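Local coordinates for MHC class I-like protein MILL2 (Mus musculus, PDB 6A97), which binds heparan sulfate proteoglycans on the surface of fibroblasts and belongs to the MHC class I family as a GPI-anchored membrane glycoprotein, at residues R26-A31 / Q114-C119; G95-V100 / W131-D136; L233-D238 / V264-L269; M204-C209 / T220-N225. All coordinates share one frame; numbering follows the deposited sequence.

How the contacts relate
From the N terminus, contact 1 opens first, in strand 23-31. Contact 2 opens at the junction of helices 75-96 and 98-104, before contact 1 closes on strand 113-121. Contact 2 then closes on strand 127-135, so the two cross. They also touch, because these two strands are neighbours in the platform sheet. Together they join the alpha-1 and alpha-2 regions. The chain then enters the immunoglobulin-like alpha-3 region. Contact 4 closes the short hairpin of strands 204-210 and 217-226. Contact 3 follows in series and ties the two sheets of the sandwich. Contacts 3 and 4 touch around Trp235 and Cys221. Contacts 1 and 3 have centres about 39 Å apart.

Contact 1: R26-A31 / Q114-C119; sequences RYNVRA and QATLGC
Gln114 faces Arg30 where strands 113-121 and 23-31 run antiparallel in the middle of the MHC class I platform, joining its alpha-1 and alpha-2 halves. The amide NE2 of Gln114 is hydrogen-bonded to the backbone of the chain of another protein. Ala115 makes a hydrogen-bonded pair with Val29, with Ala115 N 2.8 Å from Val29 O. Ala115 CB and Val29 CB meet at 4.1 Å on the other face of the sheet, where Leu93 of helix 75-96 touches Val29. Thr116 lies on the Gln114 face. Its OG1 is anti to the backbone N (chi1 -174°) and has two partners. Thr116 OG1 donates to Asn28 OD1 at 2.9 Å. Thr116 OG1 also accepts from Arg26 NH2 at 2.9 Å, and the bend at chi3 of Arg26 brings that nitrogen in. The nearly straight bond (176°) of the Leu117 and Tyr27 pair runs from Tyr27 N to Leu117 O, 2.7 Å long; Leu117 N returns one to Tyr27 O. Leu117 CD1 packs on Tyr27 CD1 at 3.6 Å. The backbone angles of Gly118 are those of glycine, and Gly118 CA lies at the edge of the Tyr27 ring, 4.3 Å from Tyr27 CD1.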
loop_
_atom_site.group_PDB
_atom_site.type_symbol
_atom_site.label_atom_id
_atom_site.label_comp_id
_atom_site.label_asym_id
_atom_site.label_seq_id
_atom_site.Cartn_x
_atom_site.Cartn_y
_atom_site.Cartn_z
ATOM N N ARG A 26 15.356 -10.750 16.204
ATOM C CA ARG A 26 15.188 -9.676 17.176
ATOM C C ARG A 26 14.722 -10.196 18.527
ATOM O O ARG A 26 13.758 -10.957 18.612
ATOM C CB ARG A 26 14.195 -8.631 16.662
ATOM C CG ARG A 26 13.963 -7.475 17.634
ATOM C CD ARG A 26 12.916 -6.505 17.096
ATOM N NE ARG A 26 13.336 -5.874 15.847
ATOM C CZ ARG A 26 13.953 -4.696 15.768
ATOM N NH1 ARG A 26 14.293 -4.201 14.584
ATOM N NH2 ARG A 26 14.229 -4.009 16.869
ATOM N N TYR A 27 15.420 -9.777 19.576
ATOM C CA TYR A 27 15.050 -10.083 20.949
ATOM C C TYR A 27 14.414 -8.853 21.561
ATOM O O TYR A 27 15.062 -7.809 21.644
ATOM C CB TYR A 27 16.269 -10.484 21.785
ATOM C CG TYR A 27 17.059 -11.669 21.280
ATOM C CD1 TYR A 27 17.982 -11.525 20.247
ATOM C CD2 TYR A 27 16.917 -12.925 21.868
ATOM C CE1 TYR A 27 18.727 -12.600 19.797
ATOM C CE2 TYR A 27 17.657 -14.010 21.425
ATOM C CZ TYR A 27 18.559 -13.842 20.390
ATOM O OH TYR A 27 19.298 -14.913 19.940
ATOM N N ASN A 28 13.155 -8.957 21.969
ATOM C CA ASN A 28 12.522 -7.893 22.736
ATOM C C ASN A 28 12.484 -8.290 24.206
ATOM O O ASN A 28 11.779 -9.227 24.591
ATOM C CB ASN A 28 11.117 -7.596 22.211
ATOM C CG ASN A 28 11.135 -6.647 21.023
ATOM O OD1 ASN A 28 12.194 -6.324 20.497
ATOM N ND2 ASN A 28 9.962 -6.197 20.601
ATOM N N VAL A 29 13.265 -7.586 25.019
ATOM C CA VAL A 29 13.429 -7.933 26.425
ATOM C C VAL A 29 12.823 -6.859 27.311
ATOM O O VAL A 29 12.982 -5.663 27.053
ATOM C CB VAL A 29 14.923 -8.109 26.795
ATOM C CG1 VAL A 29 15.080 -8.515 28.249
ATOM C CG2 VAL A 29 15.590 -9.127 25.882
ATOM N N ARG A 30 12.128 -7.276 28.361
ATOM C CA ARG A 30 11.599 -6.319 29.322
ATOM C C ARG A 30 11.647 -6.869 30.744
ATOM O O ARG A 30 11.288 -8.019 30.975
ATOM C CB ARG A 30 10.167 -5.937 28.955
ATOM C CG ARG A 30 9.457 -5.143 30.027
ATOM C CD ARG A 30 8.184 -4.525 29.495
ATOM N NE ARG A 30 7.249 -5.538 29.019
ATOM C CZ ARG A 30 6.257 -6.040 29.749
ATOM N NH1 ARG A 30 6.067 -5.617 30.994
ATOM N NH2 ARG A 30 5.446 -6.955 29.229
ATOM N N ALA A 31 12.093 -6.044 31.688
ATOM C CA ALA A 31 12.038 -6.398 33.105
ATOM C C ALA A 31 10.652 -6.122 33.670
ATOM O O ALA A 31 10.081 -5.053 33.441
ATOM C CB ALA A 31 13.088 -5.629 33.891
ATOM N N GLN A 114 13.560 -1.677 29.137
ATOM C CA GLN A 114 13.368 -2.490 27.940
ATOM C C GLN A 114 14.650 -2.585 27.139
ATOM O O GLN A 114 15.505 -1.702 27.206
ATOM C CB GLN A 114 12.266 -1.908 27.048
ATOM C CG GLN A 114 10.881 -1.860 27.682
ATOM C CD GLN A 114 9.932 -0.949 26.914
ATOM O OE1 GLN A 114 9.756 0.216 27.269
ATOM N NE2 GLN A 114 9.328 -1.473 25.849
ATOM N N ALA A 115 14.771 -3.648 26.358
ATOM C CA ALA A 115 15.881 -3.772 25.435
ATOM C C ALA A 115 15.396 -4.383 24.136
ATOM O O ALA A 115 14.548 -5.268 24.141
ATOM C CB ALA A 115 17.001 -4.619 26.040
ATOM N N THR A 116 15.913 -3.899 23.016
ATOM C CA THR A 116 15.718 -4.620 21.775
ATOM C C THR A 116 17.087 -4.829 21.155
ATOM O O THR A 116 17.936 -3.934 21.162
ATOM C CB THR A 116 14.756 -3.897 20.806
ATOM O OG1 THR A 116 14.505 -4.745 19.683
ATOM C CG2 THR A 116 15.322 -2.547 20.310
ATOM N N LEU A 117 17.320 -6.028 20.641
ATOM C CA LEU A 117 18.643 -6.352 20.143
ATOM C C LEU A 117 18.560 -7.498 19.165
ATOM O O LEU A 117 17.549 -8.199 19.106
ATOM C CB LEU A 117 19.570 -6.679 21.315
ATOM C CG LEU A 117 19.280 -7.918 22.176
ATOM C CD1 LEU A 117 20.143 -9.120 21.767
ATOM C CD2 LEU A 117 19.389 -7.606 23.663
ATOM N N GLY A 118 19.611 -7.680 18.380
ATOM C CA GLY A 118 19.641 -8.778 17.437
ATOM C C GLY A 118 20.546 -8.522 16.255
ATOM O O GLY A 118 21.470 -7.717 16.330
ATOM N N CYS A 119 20.277 -9.215 15.157
ATOM C CA CYS A 119 21.139 -9.135 13.991
ATOM C C CYS A 119 20.327 -9.292 12.723
ATOM O O CYS A 119 19.231 -9.858 12.733
ATOM C CB CYS A 119 22.232 -10.200 14.049
ATOM S SG CYS A 119 21.591 -11.902 14.020
#

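Contact 2: G95-V100 / W131-D136; sequences GMMAEV and WHLGYD
Val100 and Leu133 have the nearest CA atoms across the segments, 9.8 Å apart, so the helical segment stands off the strand and only side chains bridge the gap. Met97 marks the junction of helices 75-96 and 98-104: it leaves helical backbone angles after the first and takes the N-cap position of the second. No hydrogen bond crosses; the contact is made of methionine and branched apolar side chains and one indole. Trp131 holds its CG anti to the backbone N (chi1 -167°), which raises the ring from the sheet toward the helix. Met96 SD meets the edge of the ring, 3.7 Å from Trp131 CH2. The Met96 chain bends at chi3 (-81°). This brings Met96 CE into the ring plane, 3.8 Å from Trp131 CH2. Met97 comes to the same ring edge further along, with its CG 4.0 Å from Trp131 CZ2. Both sulfurs thus make Met-aromatic contacts at the edge rather than over a face. Met97 and Leu133 lie alongside each other, pointing opposite ways, with Met97 SD 3.7 Å from Leu133 CD2. The other branch of Leu133 reaches toward Val100, where Leu133 CD1 and Val100 CG2 are a looser 4.4 Å apart. Phe140 of the next strand touches both Val100 and Leu133. Pro169 touches both methionines. Leu173 and Val174 of helix 171-193 reach Met96 and Trp131, so helix 171-193 joins helices 75-96 and 98-104 over this part of the floor. Such apolar packing of helices on a beta-sheet floor is characteristic of the MHC class I alpha-1/alpha-2 platform.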
loop_
_atom_site.group_PDB
_atom_site.type_symbol
_atom_site.label_atom_id
_atom_site.label_comp_id
_atom_site.label_asym_id
_atom_site.label_seq_id
_atom_site.Cartn_x
_atom_site.Cartn_y
_atom_site.Cartn_z
ATOM N N GLY A 95 23.188 -11.408 32.585
ATOM C CA GLY A 95 24.551 -11.133 32.999
ATOM C C GLY A 95 25.083 -9.836 32.410
ATOM O O GLY A 95 25.623 -8.990 33.124
ATOM N N MET A 96 24.915 -9.672 31.103
ATOM C CA MET A 96 25.409 -8.481 30.423
ATOM C C MET A 96 24.743 -7.203 30.924
ATOM O O MET A 96 25.380 -6.151 31.001
ATOM C CB MET A 96 25.213 -8.614 28.913
ATOM C CG MET A 96 26.311 -9.409 28.238
ATOM S SD MET A 96 26.155 -9.435 26.448
ATOM C CE MET A 96 24.929 -10.724 26.231
ATOM N N MET A 97 23.465 -7.302 31.277
ATOM C CA MET A 97 22.687 -6.128 31.666
ATOM C C MET A 97 22.551 -5.986 33.176
ATOM O O MET A 97 21.776 -5.158 33.660
ATOM C CB MET A 97 21.301 -6.181 31.017
ATOM C CG MET A 97 21.313 -5.764 29.548
ATOM S SD MET A 97 19.679 -5.657 28.802
ATOM C CE MET A 97 19.271 -7.392 28.645
ATOM N N ALA A 98 23.317 -6.787 33.910
ATOM C CA ALA A 98 23.220 -6.845 35.366
ATOM C C ALA A 98 23.474 -5.492 36.031
ATOM O O ALA A 98 22.761 -5.107 36.958
ATOM C CB ALA A 98 24.197 -7.890 35.917
ATOM N N GLU A 99 24.488 -4.773 35.563
ATOM C CA GLU A 99 24.858 -3.521 36.211
ATOM C C GLU A 99 23.845 -2.419 35.914
ATOM O O GLU A 99 23.526 -1.617 36.789
ATOM C CB GLU A 99 26.265 -3.092 35.792
ATOM C CG GLU A 99 27.111 -2.574 36.951
ATOM C CD GLU A 99 27.627 -3.688 37.858
ATOM O OE1 GLU A 99 27.261 -4.866 37.650
ATOM O OE2 GLU A 99 28.395 -3.381 38.795
ATOM N N VAL A 100 23.322 -2.389 34.691
ATOM C CA VAL A 100 22.259 -1.440 34.363
ATOM C C VAL A 100 21.033 -1.722 35.228
ATOM O O VAL A 100 20.428 -0.807 35.790
ATOM C CB VAL A 100 21.871 -1.494 32.871
ATOM C CG1 VAL A 100 20.569 -0.742 32.631
ATOM C CG2 VAL A 100 22.990 -0.911 32.013
ATOM N N TRP A 131 21.702 -3.095 19.246
ATOM C CA TRP A 131 21.310 -3.250 20.644
ATOM C C TRP A 131 20.911 -1.899 21.231
ATOM O O TRP A 131 21.741 -0.995 21.363
ATOM C CB TRP A 131 22.445 -3.879 21.453
ATOM C CG TRP A 131 22.056 -4.353 22.823
ATOM C CD1 TRP A 131 21.091 -3.830 23.635
ATOM C CD2 TRP A 131 22.616 -5.466 23.533
ATOM N NE1 TRP A 131 21.023 -4.541 24.810
ATOM C CE2 TRP A 131 21.948 -5.552 24.772
ATOM C CE3 TRP A 131 23.621 -6.397 23.242
ATOM C CZ2 TRP A 131 22.254 -6.529 25.722
ATOM C CZ3 TRP A 131 23.923 -7.367 24.188
ATOM C CH2 TRP A 131 23.244 -7.423 25.412
ATOM N N HIS A 132 19.632 -1.769 21.577
ATOM C CA HIS A 132 19.113 -0.543 22.176
ATOM C C HIS A 132 18.477 -0.821 23.531
ATOM O O HIS A 132 17.866 -1.869 23.732
ATOM C CB HIS A 132 18.078 0.116 21.262
ATOM C CG HIS A 132 18.525 0.269 19.841
ATOM N ND1 HIS A 132 19.263 1.348 19.402
ATOM C CD2 HIS A 132 18.331 -0.519 18.757
ATOM C CE1 HIS A 132 19.508 1.214 18.111
ATOM N NE2 HIS A 132 18.955 0.089 17.695
ATOM N N LEU A 133 18.627 0.116 24.460
ATOM C CA LEU A 133 17.912 0.051 25.727
ATOM C C LEU A 133 16.909 1.191 25.806
ATOM O O LEU A 133 17.145 2.282 25.278
ATOM C CB LEU A 133 18.874 0.118 26.916
ATOM C CG LEU A 133 19.972 -0.940 27.018
ATOM C CD1 LEU A 133 20.879 -0.636 28.193
ATOM C CD2 LEU A 133 19.353 -2.310 27.174
ATOM N N GLY A 134 15.791 0.935 26.470
ATOM C CA GLY A 134 14.769 1.944 26.664
ATOM C C GLY A 134 14.413 2.025 28.131
ATOM O O GLY A 134 14.359 1.007 28.826
ATOM N N TYR A 135 14.175 3.240 28.608
ATOM C CA TYR A 135 13.838 3.451 30.009
ATOM C C TYR A 135 12.625 4.360 30.101
ATOM O O TYR A 135 12.621 5.453 29.532
ATOM C CB TYR A 135 15.022 4.055 30.775
ATOM C CG TYR A 135 14.816 4.086 32.271
ATOM C CD1 TYR A 135 14.737 2.905 33.003
ATOM C CD2 TYR A 135 14.699 5.289 32.955
ATOM C CE1 TYR A 135 14.549 2.923 34.371
ATOM C CE2 TYR A 135 14.511 5.316 34.325
ATOM C CZ TYR A 135 14.436 4.132 35.027
ATOM O OH TYR A 135 14.252 4.156 36.391
ATOM N N ASP A 136 11.598 3.888 30.803
ATOM C CA ASP A 136 10.327 4.596 30.923
ATOM C C ASP A 136 9.783 5.037 29.566
ATOM O O ASP A 136 9.275 6.150 29.420
ATOM C CB ASP A 136 10.475 5.798 31.863
ATOM C CG ASP A 136 10.532 5.385 33.322
ATOM O OD1 ASP A 136 10.032 4.282 33.645
ATOM O OD2 ASP A 136 11.071 6.155 34.144
#

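Contact 3: L233-D238 / V264-L269; sequences LVWLQD and VSIRVL. With SO4 (sulfate ion), chain E.
The first torsions of Trp235 and Ile266 bring the indole and a methyl group together. In Trp235, CG lies anti to the carbonyl carbon (chi1 -88°), a turn that directs the indole toward strand 260-268. Ile266 sets CG1 between its backbone N and carbonyl carbon (chi1 56°), which carries CD1 over one face of the indole. Ile266 CD1 is 3.6 Å from Trp235 CD2, a CH-pi contact over the five-membered ring but offset toward its rim. Trp235 NE1 donates to Val264 O at 3.1 Å in a nearly straight bond. The oxygen lies in the ring plane, yet the donor stands above the plane of the carbonyl. Val264 CG1 adds a contact at 3.8 Å to Trp235 CD1. This is the core of the immunoglobulin C1-type sandwich. Strand segments 233-237 and 264-268 belong to its two facing sheets; their axes approach to 7.9 Å at 25°. Trp235 also packs on Cys221, which is disulfide-bonded to Cys278. Further along the core, the other branch of Val264 places CG2 3.6 Å from Leu233 CB. On the outer side, the N of Arg267 donates to O1 of a sulfate ion at 3.0 Å. The sulfate is probably from the crystallisation liquor, and the side-chain contacts of Arg267 with it are doubtfully short. Backbone N atoms of Arg61 and Glu62, and OG1 of Thr63, all of the second subunit, also hold the sulfate.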
loop_
_atom_site.group_PDB
_atom_site.type_symbol
_atom_site.label_atom_id
_atom_site.label_comp_id
_atom_site.label_asym_id
_atom_site.label_seq_id
_atom_site.Cartn_x
_atom_site.Cartn_y
_atom_site.Cartn_z
ATOM N N LEU A 233 -3.133 -0.856 0.501
ATOM C CA LEU A 233 -4.506 -0.732 0.035
ATOM C C LEU A 233 -4.700 0.665 -0.522
ATOM O O LEU A 233 -4.242 1.645 0.068
ATOM C CB LEU A 233 -5.505 -0.993 1.160
ATOM C CG LEU A 233 -5.740 -2.436 1.602
ATOM C CD1 LEU A 233 -6.614 -2.458 2.841
ATOM C CD2 LEU A 233 -6.391 -3.242 0.477
ATOM N N VAL A 234 -5.369 0.759 -1.663
ATOM C CA VAL A 234 -5.657 2.057 -2.251
ATOM C C VAL A 234 -7.098 2.090 -2.746
ATOM O O VAL A 234 -7.570 1.141 -3.372
ATOM C CB VAL A 234 -4.684 2.394 -3.411
ATOM C CG1 VAL A 234 -4.632 1.270 -4.425
ATOM C CG2 VAL A 234 -5.078 3.704 -4.084
ATOM N N TRP A 235 -7.809 3.163 -2.419
ATOM C CA TRP A 235 -9.114 3.413 -3.005
ATOM C C TRP A 235 -8.919 4.197 -4.293
ATOM O O TRP A 235 -8.196 5.196 -4.317
ATOM C CB TRP A 235 -10.020 4.175 -2.038
ATOM C CG TRP A 235 -10.800 3.287 -1.123
ATOM C CD1 TRP A 235 -10.599 3.104 0.216
ATOM C CD2 TRP A 235 -11.903 2.445 -1.483
ATOM N NE1 TRP A 235 -11.513 2.210 0.713
ATOM C CE2 TRP A 235 -12.325 1.789 -0.310
ATOM C CE3 TRP A 235 -12.571 2.181 -2.682
ATOM C CZ2 TRP A 235 -13.384 0.888 -0.301
ATOM C CZ3 TRP A 235 -13.626 1.284 -2.670
ATOM C CH2 TRP A 235 -14.024 0.652 -1.490
ATOM N N LEU A 236 -9.562 3.736 -5.361
ATOM C CA LEU A 236 -9.409 4.346 -6.674
ATOM C C LEU A 236 -10.731 4.918 -7.165
ATOM O O LEU A 236 -11.764 4.258 -7.090
ATOM C CB LEU A 236 -8.880 3.322 -7.686
ATOM C CG LEU A 236 -7.499 2.716 -7.411
ATOM C CD1 LEU A 236 -7.274 1.486 -8.278
ATOM C CD2 LEU A 236 -6.411 3.734 -7.651
ATOM N N GLN A 237 -10.696 6.150 -7.656
ATOM C CA GLN A 237 -11.856 6.735 -8.312
ATOM C C GLN A 237 -11.490 7.063 -9.747
ATOM O O GLN A 237 -10.631 7.912 -9.992
ATOM C CB GLN A 237 -12.341 7.988 -7.583
ATOM C CG GLN A 237 -13.419 8.736 -8.354
ATOM C CD GLN A 237 -14.095 9.817 -7.534
ATOM O OE1 GLN A 237 -13.473 10.447 -6.680
ATOM N NE2 GLN A 237 -15.379 10.038 -7.793
ATOM N N ASP A 238 -12.142 6.382 -10.686
ATOM C CA ASP A 238 -11.813 6.491 -12.105
ATOM C C ASP A 238 -10.313 6.314 -12.336
ATOM O O ASP A 238 -9.678 7.129 -13.002
ATOM C CB ASP A 238 -12.286 7.834 -12.668
ATOM C CG ASP A 238 -13.778 8.042 -12.498
ATOM O OD1 ASP A 238 -14.540 7.070 -12.689
ATOM O OD2 ASP A 238 -14.189 9.176 -12.175
ATOM N N VAL A 264 -9.060 0.017 5.062
ATOM C CA VAL A 264 -9.104 1.429 4.672
ATOM C C VAL A 264 -10.537 1.803 4.340
ATOM O O VAL A 264 -11.214 1.091 3.594
ATOM C CB VAL A 264 -8.206 1.748 3.449
ATOM C CG1 VAL A 264 -8.232 3.236 3.151
ATOM C CG2 VAL A 264 -6.780 1.310 3.686
ATOM N N SER A 265 -11.004 2.914 4.899
ATOM C CA SER A 265 -12.352 3.391 4.623
ATOM C C SER A 265 -12.348 4.782 4.002
ATOM O O SER A 265 -11.413 5.556 4.202
ATOM C CB SER A 265 -13.189 3.402 5.904
ATOM O OG SER A 265 -13.444 2.081 6.346
ATOM N N ILE A 266 -13.399 5.080 3.238
ATOM C CA ILE A 266 -13.637 6.416 2.701
ATOM C C ILE A 266 -15.120 6.730 2.790
ATOM O O ILE A 266 -15.945 5.823 2.912
ATOM C CB ILE A 266 -13.191 6.554 1.228
ATOM C CG1 ILE A 266 -13.881 5.497 0.363
ATOM C CG2 ILE A 266 -11.670 6.446 1.106
ATOM C CD1 ILE A 266 -13.584 5.622 -1.118
ATOM N N ARG A 267 -15.458 8.014 2.725
ATOM C CA ARG A 267 -16.853 8.425 2.702
ATOM C C ARG A 267 -17.181 9.038 1.353
ATOM O O ARG A 267 -16.458 9.902 0.858
ATOM C CB ARG A 267 -17.152 9.411 3.832
ATOM C CG ARG A 267 -17.098 8.773 5.207
ATOM C CD ARG A 267 -16.310 9.621 6.179
ATOM N NE ARG A 267 -15.444 8.797 7.016
ATOM C CZ ARG A 267 -14.245 8.360 6.642
ATOM N NH1 ARG A 267 -13.767 8.671 5.445
ATOM N NH2 ARG A 267 -13.522 7.615 7.463
ATOM N N VAL A 268 -18.265 8.564 0.748
ATOM C CA VAL A 268 -18.702 9.073 -0.539
ATOM C C VAL A 268 -20.164 9.444 -0.436
ATOM O O VAL A 268 -20.807 9.168 0.578
ATOM C CB VAL A 268 -18.498 8.040 -1.665
ATOM C CG1 VAL A 268 -17.075 7.522 -1.644
ATOM C CG2 VAL A 268 -19.486 6.886 -1.521
ATOM N N LEU A 269 -20.684 10.076 -1.481
ATOM C CA LEU A 269 -22.092 10.435 -1.537
ATOM C C LEU A 269 -22.924 9.258 -2.040
ATOM O O LEU A 269 -22.438 8.450 -2.833
ATOM C CB LEU A 269 -22.297 11.656 -2.437
ATOM C CG LEU A 269 -21.472 12.891 -2.077
ATOM C CD1 LEU A 269 -21.672 13.986 -3.112
ATOM C CD2 LEU A 269 -21.831 13.389 -0.681
HETATM S S SO4 E . -12.790 10.740 3.755
HETATM O O1 SO4 E . -13.025 9.701 2.757
HETATM O O2 SO4 E . -12.250 11.928 3.104
HETATM O O3 SO4 E . -11.833 10.269 4.749
HETATM O O4 SO4 E . -14.052 11.064 4.408
#

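Contact 4: M204-C209 / T220-N225; sequences MVTVTC and TCRAFN
Val205 and Cys221 form the close-packed side of this antiparallel pairing, with Val205 CG1 3.6 Å from Cys221 SG. With chi1 at 178°, Cys221 SG is directed into the sandwich, where it forms the disulfide with Cys278. Val207 and Ala223 lie on the same face, turned into the immunoglobulin sandwich. Six backbone hydrogen bonds hold the strands in register; the shortest runs from Phe224 N to Met204 O at 2.8 Å. The face of Met204, Thr206, Thr208, Thr220, Arg222 and Phe224 is looser and carries waters at its threonine end, while another protein's chain packs on Met204, Thr206, Arg222 and Phe224. There Met204 lays its CG 3.7 Å from Phe224 CB, and its sulfur makes an oblique Met-aromatic contact with the ring. Thr206 OG1 sits at the ring edge, in its plane, 3.6 Å from Phe224 CE1. Phe224 CZ lies over the centre of the Arg222 guanidinium, whose NH2 is bonded to Gln261 and to the backbone of that other protein. One water joins Thr206 OG1 and Thr220 O. A second is bonded to Thr220 OG1 at 2.7 Å and only weakly to Thr208 O. Thr220 OG1 is also bonded to Ser265. Strand 204-210 is the outermost of its sheet within the chain, and strand 217-226 separates it from strand 260-268. Across the sandwich, Val207 touches Trp235 of strand 231-237, while Val205 and Ala223 touch Leu280 of strand 276-282.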
loop_
_atom_site.group_PDB
_atom_site.type_symbol
_atom_site.label_atom_id
_atom_site.label_comp_id
_atom_site.label_asym_id
_atom_site.label_seq_id
_atom_site.Cartn_x
_atom_site.Cartn_y
_atom_site.Cartn_z
ATOM N N MET A 204 -7.271 -12.186 0.352
ATOM C CA MET A 204 -8.600 -11.897 -0.160
ATOM C C MET A 204 -9.030 -10.493 0.250
ATOM O O MET A 204 -8.543 -9.946 1.238
ATOM C CB MET A 204 -9.613 -12.927 0.337
ATOM C CG MET A 204 -9.970 -12.794 1.801
ATOM S SD MET A 204 -11.345 -13.863 2.266
ATOM C CE MET A 204 -12.702 -13.049 1.426
ATOM N N VAL A 205 -9.944 -9.915 -0.519
ATOM C CA VAL A 205 -10.434 -8.572 -0.248
ATOM C C VAL A 205 -11.951 -8.575 -0.164
ATOM O O VAL A 205 -12.614 -9.246 -0.950
ATOM C CB VAL A 205 -9.983 -7.579 -1.338
ATOM C CG1 VAL A 205 -10.625 -6.215 -1.132
ATOM C CG2 VAL A 205 -8.473 -7.463 -1.351
ATOM N N THR A 206 -12.496 -7.847 0.804
ATOM C CA THR A 206 -13.930 -7.609 0.856
ATOM C C THR A 206 -14.211 -6.108 0.843
ATOM O O THR A 206 -13.398 -5.309 1.307
ATOM C CB THR A 206 -14.580 -8.223 2.109
ATOM O OG1 THR A 206 -14.097 -7.544 3.275
ATOM C CG2 THR A 206 -14.271 -9.715 2.209
ATOM N N VAL A 207 -15.367 -5.734 0.309
ATOM C CA VAL A 207 -15.816 -4.350 0.351
ATOM C C VAL A 207 -17.209 -4.296 0.951
ATOM O O VAL A 207 -18.117 -4.975 0.478
ATOM C CB VAL A 207 -15.837 -3.711 -1.050
ATOM C CG1 VAL A 207 -16.473 -2.328 -0.997
ATOM C CG2 VAL A 207 -14.431 -3.646 -1.630
ATOM N N THR A 208 -17.378 -3.499 2.001
ATOM C CA THR A 208 -18.694 -3.321 2.601
ATOM C C THR A 208 -19.120 -1.860 2.539
ATOM O O THR A 208 -18.281 -0.959 2.480
ATOM C CB THR A 208 -18.724 -3.795 4.065
ATOM O OG1 THR A 208 -17.804 -3.016 4.841
ATOM C CG2 THR A 208 -18.347 -5.266 4.157
ATOM N N CYS A 209 -20.429 -1.637 2.555
ATOM C CA CYS A 209 -20.989 -0.295 2.514
ATOM C C CYS A 209 -21.884 -0.066 3.724
ATOM O O CYS A 209 -22.567 -0.982 4.181
ATOM C CB CYS A 209 -21.787 -0.078 1.224
ATOM S SG CYS A 209 -20.976 -0.669 -0.283
ATOM N N THR A 220 -15.878 0.473 3.089
ATOM C CA THR A 220 -14.763 -0.110 3.821
ATOM C C THR A 220 -14.162 -1.284 3.068
ATOM O O THR A 220 -14.852 -2.247 2.731
ATOM C CB THR A 220 -15.187 -0.568 5.220
ATOM O OG1 THR A 220 -15.693 0.556 5.948
ATOM C CG2 THR A 220 -14.000 -1.169 5.970
ATOM N N CYS A 221 -12.868 -1.184 2.800
ATOM C CA CYS A 221 -12.137 -2.254 2.151
ATOM C C CYS A 221 -11.278 -2.996 3.169
ATOM O O CYS A 221 -10.493 -2.378 3.886
ATOM C CB CYS A 221 -11.266 -1.695 1.031
ATOM S SG CYS A 221 -10.266 -2.930 0.207
ATOM N N ARG A 222 -11.437 -4.316 3.239
ATOM C CA ARG A 222 -10.624 -5.135 4.135
ATOM C C ARG A 222 -9.864 -6.205 3.370
ATOM O O ARG A 222 -10.420 -6.869 2.497
ATOM C CB ARG A 222 -11.487 -5.796 5.208
ATOM C CG ARG A 222 -12.175 -4.820 6.149
ATOM C CD ARG A 222 -13.072 -5.564 7.130
ATOM N NE ARG A 222 -12.286 -6.318 8.105
ATOM C CZ ARG A 222 -12.804 -7.092 9.055
ATOM N NH1 ARG A 222 -14.121 -7.231 9.164
ATOM N NH2 ARG A 222 -12.000 -7.731 9.897
ATOM N N ALA A 223 -8.588 -6.368 3.702
ATOM C CA ALA A 223 -7.779 -7.433 3.128
ATOM C C ALA A 223 -7.486 -8.470 4.203
ATOM O O ALA A 223 -7.035 -8.121 5.284
ATOM C CB ALA A 223 -6.486 -6.876 2.550
ATOM N N PHE A 224 -7.758 -9.738 3.906
ATOM C CA PHE A 224 -7.534 -10.827 4.853
ATOM C C PHE A 224 -6.450 -11.775 4.363
ATOM O O PHE A 224 -6.095 -11.777 3.182
ATOM C CB PHE A 224 -8.818 -11.630 5.086
ATOM C CG PHE A 224 -9.941 -10.838 5.686
ATOM C CD1 PHE A 224 -10.798 -10.109 4.878
ATOM C CD2 PHE A 224 -10.153 -10.836 7.055
ATOM C CE1 PHE A 224 -11.842 -9.386 5.424
ATOM C CE2 PHE A 224 -11.194 -10.111 7.611
ATOM C CZ PHE A 224 -12.041 -9.386 6.792
ATOM N N ASN A 225 -5.945 -12.587 5.285
ATOM C CA ASN A 225 -5.081 -13.713 4.956
ATOM C C ASN A 225 -3.770 -13.274 4.343
ATOM O O ASN A 225 -3.281 -13.889 3.397
ATOM C CB ASN A 225 -5.797 -14.679 4.006
ATOM C CG ASN A 225 -5.347 -16.115 4.187
ATOM O OD1 ASN A 225 -5.167 -16.579 5.312
ATOM N ND2 ASN A 225 -5.165 -16.827 3.079
HETATM O O HOH W 1 -14.777 -4.881 3.800
HETATM O O HOH W 2 -18.336 0.479 5.608
#